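Local coordinates for protein B (PDB 5H6I) that permeabilizes membranes as the CAMP factor of Streptococcus agalactiae, a secreted pore-forming toxin, and binds the Fc part of IgG, at residues Q39-K44 / N93-R98; T73-L78 / E100-V105. All blocks are in the same frame, centred on the assembly; numbering follows the deposited sequence.

Contact 1. Residues Q39-K44 / N93-R98; sequences QQMAQK and NSIGSR
Met41 meets Ile95 and Gly96 through the far end of its side chain. Its sulfur does most of the touching. SD lies 3.6 Å from CA of Gly96 and 3.7 Å from CG2 of Ile95. The terminal methyl adds a third touch, with Met41 CE 3.8 Å from CG2 of Ile95. The contact is apolar, and small: about 97 Å² counting both sides. At Gly96 the thioether rests against bare backbone, since glycine has no side chain to stand between the helices. The two backbones come nearest here, with CA of Met41 7.1 Å from CA of Gly96.

Torsions place the groups. Met41 runs out nearly straight through chi2 (166°) and then bends at chi3 (-56°). The bend leaves SD against both residues and CE alongside the Ile95 CG2 methyl. Ile95 offers its CG2 branch to the methionine, and its CG1 branch leads elsewhere, to helix 65-84.

Behind the contact, helix 93-115 is just beginning. Asp91 OD1 accepts from the backbone N of Asn93. The carbonyl of Asn93 takes both the N and the hydroxyl of Ser97, with OG 3.0 Å from Asn93 O and lying above the carbonyl plane.

Residues 39-44 belong to helix 35-58. Leu82 of helix 65-84 touches both Met41 and Ile95. This is apolar helix-helix packing near the start of helix 93-115, where three helices of the all-helical CAMP factor fold meet. Ser97 and Arg98, further round helix 93-115, pack against helix 145-163.

Contact 2. Residues T73-L78 / E100-V105; sequences TSVEKL and EALTDV
Segments 73-78 and 100-105 run antiparallel, at 167° between their N-to-C directions, with the axes 11.4 Å apart and Val75 and Leu102 nearest in register. At that spacing the side chains have to bridge the gap.

Leu102 does this for its helix. With chi1 at -81°, CG points away from its own carbonyl carbon, and the branch end is carried to helix 65-84, where both methyls touch. CD1 fits between two residues one helical turn apart. It lies 3.7 Å from CG2 of Val75 and 3.7 Å from CD1 of Leu78. The two leucines approach tip to tip, whereas Leu102 crosses the valine at an angle and touches its CG2 methyl. The other methyl of Leu102, CD2, lies 3.3 Å from the hydroxyl oxygen of Ser74. The same oxygen is 4.0 Å from CD1 of Leu102, so the serine borders the end of the leucine.

Ser74 OG turns back along its own helix and hydrogen-bonds to the carbonyl of Ala71. The buried hydroxyl thus has a polar partner within helix 65-84, although what it meets across the contact is a leucine end.

Leu45 of helix 35-58 touches Leu78 and Leu102, Leu52 of the same helix touches Val75, and Leu139 of helix 121-139 lies against Ser74.

All four touching residues are buried, and the segments are joined by van der Waals contact alone. This implies that the helices are held here probably by shape and hydrophobic burial, without directional bonds between these segments. The contact forms part of an all-helical core, within the region assigned to IgG binding.

Contacts 1 and 2 have their centres about 9 Å apart and share helix 93-115. Contact 1 uses its start to meet helix 35-58. Contact 2 uses the next turns to meet helix 65-84. Leu78 joins them: its CD2 lies 3.6 Å from CD1 of Ile95 and 3.8 Å from CB of Arg98. A polar tie runs beside this packing, a probable hydrogen bond of 2.9 Å between Lys44 NZ and Thr103 OG1. Lys44 also forms a salt bridge with Asp48. Together the contacts pack three successive helices of the CAMP factor fold. Segments 73-78, 93-98 and 100-105 all lie in the IgG-binding region.

Contact 1. Residues Q39-K44 / N93-R98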
loop_
_atom_site.group_PDB
_atom_site.type_symbol
_atom_site.label_atom_id
_atom_site.label_comp_id
_atom_site.label_asym_id
_atom_site.label_seq_id
_atom_site.Cartn_x
_atom_site.Cartn_y
_atom_site.Cartn_z
ATOM N N GLN A 39 -18.945 -6.519 -19.130
ATOM C CA GLN A 39 -17.880 -5.584 -19.475
ATOM C C GLN A 39 -17.714 -4.474 -18.444
ATOM O O GLN A 39 -16.649 -3.851 -18.399
ATOM C CB GLN A 39 -18.118 -4.971 -20.860
ATOM C CG GLN A 39 -19.556 -4.992 -21.337
ATOM C CD GLN A 39 -19.745 -4.249 -22.648
ATOM O OE1 GLN A 39 -18.793 -3.706 -23.210
ATOM N NE2 GLN A 39 -20.977 -4.222 -23.141
ATOM N N GLN A 40 -18.733 -4.209 -17.620
ATOM C CA GLN A 40 -18.548 -3.278 -16.510
ATOM C C GLN A 40 -17.520 -3.814 -15.524
ATOM O O GLN A 40 -16.560 -3.122 -15.166
ATOM C CB GLN A 40 -19.874 -3.014 -15.795
ATOM C CG GLN A 40 -21.063 -2.759 -16.696
ATOM C CD GLN A 40 -22.376 -2.804 -15.936
ATOM O OE1 GLN A 40 -22.554 -3.618 -15.030
ATOM N NE2 GLN A 40 -23.305 -1.929 -16.305
ATOM N N MET A 41 -17.709 -5.056 -15.072
ATOM C CA MET A 41 -16.776 -5.651 -14.122
ATOM C C MET A 41 -15.407 -5.867 -14.753
ATOM O O MET A 41 -14.381 -5.736 -14.078
ATOM C CB MET A 41 -17.341 -6.967 -13.590
ATOM C CG MET A 41 -18.503 -6.793 -12.627
ATOM S SD MET A 41 -19.391 -8.331 -12.329
ATOM C CE MET A 41 -19.819 -8.803 -14.001
ATOM N N ALA A 42 -15.373 -6.200 -16.047
ATOM C CA ALA A 42 -14.095 -6.342 -16.735
ATOM C C ALA A 42 -13.331 -5.025 -16.746
ATOM O O ALA A 42 -12.107 -5.004 -16.566
ATOM C CB ALA A 42 -14.318 -6.849 -18.160
ATOM N N GLN A 43 -14.037 -3.910 -16.951
ATOM C CA GLN A 43 -13.395 -2.603 -16.868
ATOM C C GLN A 43 -13.096 -2.223 -15.424
ATOM O O GLN A 43 -12.105 -1.533 -15.160
ATOM C CB GLN A 43 -14.274 -1.541 -17.529
ATOM C CG GLN A 43 -14.348 -1.655 -19.043
ATOM C CD GLN A 43 -15.603 -1.023 -19.615
ATOM O OE1 GLN A 43 -16.280 -0.243 -18.945
ATOM N NE2 GLN A 43 -15.921 -1.360 -20.859
ATOM N N LYS A 44 -13.935 -2.659 -14.482
ATOM C CA LYS A 44 -13.655 -2.415 -13.072
ATOM C C LYS A 44 -12.432 -3.201 -12.613
ATOM O O LYS A 44 -11.638 -2.708 -11.803
ATOM C CB LYS A 44 -14.873 -2.775 -12.221
ATOM C CG LYS A 44 -14.726 -2.427 -10.748
ATOM C CD LYS A 44 -14.716 -0.922 -10.534
ATOM C CE LYS A 44 -14.607 -0.574 -9.058
ATOM N NZ LYS A 44 -13.305 -1.007 -8.477
ATOM N N ASN A 93 -23.967 -12.853 -10.204
ATOM C CA ASN A 93 -24.104 -12.404 -8.823
ATOM C C ASN A 93 -22.832 -12.669 -8.026
ATOM O O ASN A 93 -22.275 -11.757 -7.405
ATOM C CB ASN A 93 -25.303 -13.086 -8.164
ATOM C CG ASN A 93 -25.490 -12.665 -6.720
ATOM O OD1 ASN A 93 -25.781 -11.505 -6.432
ATOM N ND2 ASN A 93 -25.322 -13.610 -5.802
ATOM N N SER A 94 -22.360 -13.919 -8.029
ATOM C CA SER A 94 -21.162 -14.255 -7.267
ATOM C C SER A 94 -19.931 -13.559 -7.831
ATOM O O SER A 94 -19.065 -13.109 -7.073
ATOM C CB SER A 94 -20.960 -15.770 -7.247
ATOM O OG SER A 94 -20.198 -16.197 -8.362
ATOM N N ILE A 95 -19.837 -13.456 -9.160
ATOM C CA ILE A 95 -18.684 -12.803 -9.768
ATOM C C ILE A 95 -18.668 -11.314 -9.437
ATOM O O ILE A 95 -17.598 -10.695 -9.384
ATOM C CB ILE A 95 -18.670 -13.049 -11.292
ATOM C CG1 ILE A 95 -17.240 -12.998 -11.833
ATOM C CG2 ILE A 95 -19.552 -12.049 -12.021
ATOM C CD1 ILE A 95 -16.389 -14.174 -11.415
ATOM N N GLY A 96 -19.835 -10.721 -9.192
ATOM C CA GLY A 96 -19.915 -9.305 -8.893
ATOM C C GLY A 96 -19.571 -8.994 -7.453
ATOM O O GLY A 96 -18.928 -7.979 -7.165
ATOM N N SER A 97 -19.999 -9.865 -6.536
ATOM C CA SER A 97 -19.674 -9.676 -5.127
ATOM C C SER A 97 -18.177 -9.800 -4.876
ATOM O O SER A 97 -17.654 -9.182 -3.942
ATOM C CB SER A 97 -20.443 -10.683 -4.272
ATOM O OG SER A 97 -21.823 -10.672 -4.594
ATOM N N ARG A 98 -17.475 -10.588 -5.692
ATOM C CA ARG A 98 -16.027 -10.690 -5.560
ATOM C C ARG A 98 -15.330 -9.457 -6.124
ATOM O O ARG A 98 -14.318 -9.007 -5.575
ATOM C CB ARG A 98 -15.525 -11.957 -6.252
ATOM C CG ARG A 98 -16.168 -13.229 -5.729
ATOM C CD ARG A 98 -15.775 -14.446 -6.548
ATOM N NE ARG A 98 -16.471 -15.647 -6.094
ATOM C CZ ARG A 98 -16.079 -16.393 -5.066
ATOM N NH1 ARG A 98 -14.991 -16.065 -4.383
ATOM N NH2 ARG A 98 -16.774 -17.469 -4.721
#

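Contact 2. Residues T73-L78 / E100-V105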
loop_
_atom_site.group_PDB
_atom_site.type_symbol
_atom_site.label_atom_id
_atom_site.label_comp_id
_atom_site.label_asym_id
_atom_site.label_seq_id
_atom_site.Cartn_x
_atom_site.Cartn_y
_atom_site.Cartn_z
ATOM N N THR A 73 -3.505 -11.463 -7.909
ATOM C CA THR A 73 -3.831 -12.773 -8.463
ATOM C C THR A 73 -5.340 -12.968 -8.553
ATOM O O THR A 73 -5.843 -13.549 -9.523
ATOM C CB THR A 73 -3.195 -13.875 -7.614
ATOM O OG1 THR A 73 -1.768 -13.743 -7.649
ATOM C CG2 THR A 73 -3.580 -15.253 -8.136
ATOM N N SER A 74 -6.081 -12.478 -7.554
ATOM C CA SER A 74 -7.534 -12.583 -7.594
ATOM C C SER A 74 -8.121 -11.788 -8.752
ATOM O O SER A 74 -9.130 -12.198 -9.336
ATOM C CB SER A 74 -8.134 -12.112 -6.267
ATOM O OG SER A 74 -8.154 -10.698 -6.186
ATOM N N VAL A 75 -7.504 -10.657 -9.102
ATOM C CA VAL A 75 -7.985 -9.863 -10.229
ATOM C C VAL A 75 -7.861 -10.651 -11.525
ATOM O O VAL A 75 -8.744 -10.601 -12.390
ATOM C CB VAL A 75 -7.223 -8.526 -10.304
ATOM C CG1 VAL A 75 -7.535 -7.799 -11.603
ATOM C CG2 VAL A 75 -7.564 -7.652 -9.108
ATOM N N GLU A 76 -6.770 -11.405 -11.674
ATOM C CA GLU A 76 -6.536 -12.146 -12.908
ATOM C C GLU A 76 -7.419 -13.383 -13.017
ATOM O O GLU A 76 -7.845 -13.736 -14.122
ATOM C CB GLU A 76 -5.063 -12.540 -13.010
ATOM C CG GLU A 76 -4.447 -12.276 -14.373
ATOM C CD GLU A 76 -4.750 -10.883 -14.890
ATOM O OE1 GLU A 76 -5.207 -10.764 -16.046
ATOM O OE2 GLU A 76 -4.529 -9.905 -14.143
ATOM N N LYS A 77 -7.707 -14.052 -11.897
ATOM C CA LYS A 77 -8.557 -15.237 -11.957
ATOM C C LYS A 77 -10.019 -14.865 -12.169
ATOM O O LYS A 77 -10.786 -15.663 -12.721
ATOM C CB LYS A 77 -8.382 -16.077 -10.690
ATOM C CG LYS A 77 -9.552 -16.030 -9.726
ATOM C CD LYS A 77 -9.369 -17.009 -8.579
ATOM C CE LYS A 77 -9.480 -18.449 -9.048
ATOM N NZ LYS A 77 -9.322 -19.406 -7.917
ATOM N N LEU A 78 -10.425 -13.665 -11.745
ATOM C CA LEU A 78 -11.777 -13.203 -12.041
ATOM C C LEU A 78 -11.903 -12.786 -13.500
ATOM O O LEU A 78 -12.931 -13.044 -14.140
ATOM C CB LEU A 78 -12.154 -12.046 -11.115
ATOM C CG LEU A 78 -12.308 -12.363 -9.625
ATOM C CD1 LEU A 78 -12.163 -11.101 -8.787
ATOM C CD2 LEU A 78 -13.637 -13.042 -9.342
ATOM N N GLU A 100 -16.675 -6.409 -6.241
ATOM C CA GLU A 100 -16.946 -5.314 -5.315
ATOM C C GLU A 100 -16.065 -5.405 -4.075
ATOM O O GLU A 100 -15.584 -4.383 -3.573
ATOM C CB GLU A 100 -18.421 -5.310 -4.919
ATOM C CG GLU A 100 -19.369 -4.947 -6.046
ATOM C CD GLU A 100 -20.799 -5.352 -5.752
ATOM O OE1 GLU A 100 -21.009 -6.179 -4.839
ATOM O OE2 GLU A 100 -21.714 -4.843 -6.434
ATOM N N ALA A 101 -15.842 -6.619 -3.568
ATOM C CA ALA A 101 -15.008 -6.792 -2.385
ATOM C C ALA A 101 -13.555 -6.409 -2.639
ATOM O O ALA A 101 -12.818 -6.158 -1.680
ATOM C CB ALA A 101 -15.089 -8.235 -1.886
ATOM N N LEU A 102 -13.129 -6.358 -3.903
ATOM C CA LEU A 102 -11.782 -5.888 -4.205
ATOM C C LEU A 102 -11.645 -4.392 -3.955
ATOM O O LEU A 102 -10.558 -3.923 -3.599
ATOM C CB LEU A 102 -11.418 -6.222 -5.651
ATOM C CG LEU A 102 -10.941 -7.656 -5.891
ATOM C CD1 LEU A 102 -10.795 -7.928 -7.377
ATOM C CD2 LEU A 102 -9.631 -7.910 -5.161
ATOM N N THR A 103 -12.727 -3.632 -4.137
ATOM C CA THR A 103 -12.701 -2.218 -3.776
ATOM C C THR A 103 -12.567 -2.046 -2.269
ATOM O O THR A 103 -11.871 -1.138 -1.799
ATOM C CB THR A 103 -13.959 -1.519 -4.293
ATOM O OG1 THR A 103 -14.018 -1.631 -5.721
ATOM C CG2 THR A 103 -13.954 -0.046 -3.910
ATOM N N ASP A 104 -13.219 -2.917 -1.493
ATOM C CA ASP A 104 -13.046 -2.890 -0.045
ATOM C C ASP A 104 -11.636 -3.305 0.356
ATOM O O ASP A 104 -11.113 -2.823 1.367
ATOM C CB ASP A 104 -14.080 -3.793 0.625
ATOM C CG ASP A 104 -15.500 -3.300 0.425
ATOM O OD1 ASP A 104 -15.854 -2.252 1.004
ATOM O OD2 ASP A 104 -16.262 -3.959 -0.315
ATOM N N VAL A 105 -11.011 -4.196 -0.418
ATOM C CA VAL A 105 -9.612 -4.540 -0.177
ATOM C C VAL A 105 -8.727 -3.319 -0.385
ATOM O O VAL A 105 -7.902 -2.971 0.467
ATOM C CB VAL A 105 -9.180 -5.708 -1.082
ATOM C CG1 VAL A 105 -7.662 -5.797 -1.149
ATOM C CG2 VAL A 105 -9.770 -7.016 -0.587
#